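Local coordinates for protein GH127 beta-L-arabinofuranoside (PDB 4QK0) that probably hydrolyses beta-L-arabinofuranosides, as a glycoside hydrolase of family 127 from Geobacillus stearothermophilus, at residues E480-L485 with Y513-R518. Sequence-based numbering, arbitrary orientation.
Sequences EFTLGL and YAYIRR
R517 is extended from CG to NE, with CG anti to the backbone N (chi1 -173°), which carries the guanidinium over to T482 and E480 on strand 479-486; OG1 of T482 lies beside its own backbone N (chi1 -57°) and faces the arginine. NH1 of R517 donates to OG1 of T482 over 2.9 Å in a nearly straight bond (164°), with the oxygen in the plane of the guanidinium. E480, also extended, passes at about a right angle to the arginine: its CG lies over one guanidinium face, offset toward the rim, and OE2 of E480 forms a salt bridge to NE of R517 at 3.2 Å that is weak as a hydrogen bond because it is strongly bent. The methyl CG2 of T482 points the other way along the strand, to the edge of the Y515 ring, 3.9 Å from CD2 of Y515. A valine in place of T482 would probably leave NH1 of R517 without this acceptor and the guanidinium freer to turn.

Beneath these side chains the backbones pair antiparallel. L483 and I516 form one hydrogen-bonded pair, with I516 N to L483 O at 2.8 Å, and L485 and A514 form the next. T482 with R517 and G484 with Y515 are non-hydrogen-bonded pairs; the edge of the Y513 ring lies against the backbone of G484, CD2 of Y513 being 3.9 Å from C of G484. On the opposite face, CD1 of L485 meets CD1 of I516 at 3.8 Å.

This apolar face, with F481 and L483, packs on strands 453-461, 468-475 and 495-498, the two sheets facing each other as in a beta-sandwich, within the middle domain. Strand 436-438 runs parallel to 479-486, and 509-510 flanks 513-517 in the same sheet.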
loop_
_atom_site.group_PDB
_atom_site.type_symbol
_atom_site.label_atom_id
_atom_site.label_comp_id
_atom_site.label_asym_id
_atom_site.label_seq_id
_atom_site.Cartn_x
_atom_site.Cartn_y
_atom_site.Cartn_z
ATOM N N GLU A 480 58.409 -6.516 0.601
ATOM C CA GLU A 480 57.408 -7.519 0.508
ATOM C C GLU A 480 56.206 -7.074 1.340
ATOM O O GLU A 480 56.342 -6.740 2.501
ATOM C CB GLU A 480 57.943 -8.845 1.019
ATOM C CG GLU A 480 57.024 -10.037 0.835
ATOM C CD GLU A 480 57.523 -11.282 1.560
ATOM O OE1 GLU A 480 58.581 -11.220 2.242
ATOM O OE2 GLU A 480 56.837 -12.325 1.451
ATOM N N PHE A 481 55.049 -7.021 0.706
ATOM C CA PHE A 481 53.805 -6.873 1.423
ATOM C C PHE A 481 52.635 -7.331 0.536
ATOM O O PHE A 481 52.796 -7.618 -0.679
ATOM C CB PHE A 481 53.611 -5.430 1.919
ATOM C CG PHE A 481 53.684 -4.392 0.829
ATOM C CD1 PHE A 481 52.590 -4.053 0.080
ATOM C CD2 PHE A 481 54.894 -3.773 0.539
ATOM C CE1 PHE A 481 52.696 -3.127 -0.958
ATOM C CE2 PHE A 481 55.018 -2.840 -0.498
ATOM C CZ PHE A 481 53.908 -2.521 -1.246
ATOM N N THR A 482 51.466 -7.404 1.165
ATOM C CA THR A 482 50.260 -7.916 0.528
ATOM C C THR A 482 49.309 -6.796 0.140
ATOM O O THR A 482 49.065 -5.856 0.901
ATOM C CB THR A 482 49.568 -8.888 1.432
ATOM O OG1 THR A 482 50.493 -9.913 1.757
ATOM C CG2 THR A 482 48.366 -9.467 0.737
ATOM N N LEU A 483 48.896 -6.841 -1.106
ATOM C CA LEU A 483 47.847 -5.975 -1.635
ATOM C C LEU A 483 46.599 -6.815 -1.769
ATOM O O LEU A 483 46.635 -7.871 -2.435
ATOM C CB LEU A 483 48.218 -5.508 -3.025
ATOM C CG LEU A 483 47.926 -4.077 -3.306
ATOM C CD1 LEU A 483 48.892 -3.258 -2.438
ATOM C CD2 LEU A 483 48.111 -3.802 -4.787
ATOM N N GLY A 484 45.531 -6.404 -1.085
ATOM C CA GLY A 484 44.243 -7.149 -1.148
ATOM C C GLY A 484 43.262 -6.441 -2.071
ATOM O O GLY A 484 42.904 -5.321 -1.808
ATOM N N LEU A 485 42.913 -7.057 -3.178
ATOM C CA LEU A 485 42.041 -6.430 -4.177
ATOM C C LEU A 485 40.648 -7.085 -4.259
ATOM O O LEU A 485 40.571 -8.257 -4.539
ATOM C CB LEU A 485 42.703 -6.498 -5.540
ATOM C CG LEU A 485 44.153 -5.989 -5.547
ATOM C CD1 LEU A 485 44.754 -6.179 -6.916
ATOM C CD2 LEU A 485 44.250 -4.548 -5.173
ATOM N N TYR A 513 38.418 -11.389 -2.065
ATOM C CA TYR A 513 39.628 -10.522 -2.188
ATOM C C TYR A 513 40.758 -11.343 -2.770
ATOM O O TYR A 513 41.019 -12.442 -2.320
ATOM C CB TYR A 513 40.053 -9.915 -0.842
ATOM C CG TYR A 513 39.243 -8.705 -0.468
ATOM C CD1 TYR A 513 37.991 -8.845 0.136
ATOM C CD2 TYR A 513 39.677 -7.416 -0.790
ATOM C CE1 TYR A 513 37.229 -7.753 0.487
ATOM C CE2 TYR A 513 38.887 -6.315 -0.514
ATOM C CZ TYR A 513 37.650 -6.493 0.125
ATOM O OH TYR A 513 36.879 -5.409 0.457
ATOM N N ALA A 514 41.428 -10.814 -3.790
ATOM C CA ALA A 514 42.671 -11.432 -4.298
ATOM C C ALA A 514 43.868 -10.901 -3.461
ATOM O O ALA A 514 44.092 -9.678 -3.387
ATOM C CB ALA A 514 42.864 -11.086 -5.770
ATOM N N TYR A 515 44.570 -11.811 -2.796
ATOM C CA TYR A 515 45.721 -11.453 -1.986
ATOM C C TYR A 515 47.006 -11.584 -2.786
ATOM O O TYR A 515 47.450 -12.681 -3.101
ATOM C CB TYR A 515 45.773 -12.329 -0.770
ATOM C CG TYR A 515 44.685 -12.010 0.196
ATOM C CD1 TYR A 515 43.388 -12.463 -0.015
ATOM C CD2 TYR A 515 44.945 -11.277 1.360
ATOM C CE1 TYR A 515 42.382 -12.209 0.902
ATOM C CE2 TYR A 515 43.953 -11.017 2.265
ATOM C CZ TYR A 515 42.670 -11.482 2.009
ATOM O OH TYR A 515 41.694 -11.219 2.901
ATOM N N ILE A 516 47.568 -10.445 -3.161
ATOM C CA ILE A 516 48.803 -10.414 -3.900
ATOM C C ILE A 516 50.016 -10.007 -3.044
ATOM O O ILE A 516 50.213 -8.812 -2.711
ATOM C CB ILE A 516 48.682 -9.474 -5.079
ATOM C CG1 ILE A 516 47.454 -9.872 -5.897
ATOM C CG2 ILE A 516 49.981 -9.532 -5.921
ATOM C CD1 ILE A 516 47.248 -8.998 -7.100
ATOM N N ARG A 517 50.811 -11.019 -2.693
ATOM C CA ARG A 517 51.986 -10.868 -1.821
ATOM C C ARG A 517 53.252 -11.146 -2.639
ATOM O O ARG A 517 53.383 -12.160 -3.282
ATOM C CB ARG A 517 51.929 -11.804 -0.626
ATOM C CG ARG A 517 53.039 -11.537 0.376
ATOM C CD ARG A 517 52.890 -12.285 1.702
ATOM N NE ARG A 517 53.924 -11.858 2.656
ATOM C CZ ARG A 517 53.926 -10.711 3.364
ATOM N NH1 ARG A 517 52.909 -9.837 3.290
ATOM N NH2 ARG A 517 54.947 -10.436 4.185
ATOM N N ARG A 518 54.150 -10.179 -2.646
ATOM C CA ARG A 518 55.360 -10.213 -3.447
ATOM C C ARG A 518 56.235 -9.038 -2.992
ATOM O O ARG A 518 55.813 -8.195 -2.158
ATOM C CB ARG A 518 55.041 -10.043 -4.946
ATOM C CG ARG A 518 54.424 -8.687 -5.330
ATOM C CD ARG A 518 53.914 -8.669 -6.761
ATOM N NE ARG A 518 55.021 -8.738 -7.725
ATOM C CZ ARG A 518 55.762 -7.701 -8.120
ATOM N NH1 ARG A 518 55.545 -6.489 -7.636
ATOM N NH2 ARG A 518 56.722 -7.874 -9.006
#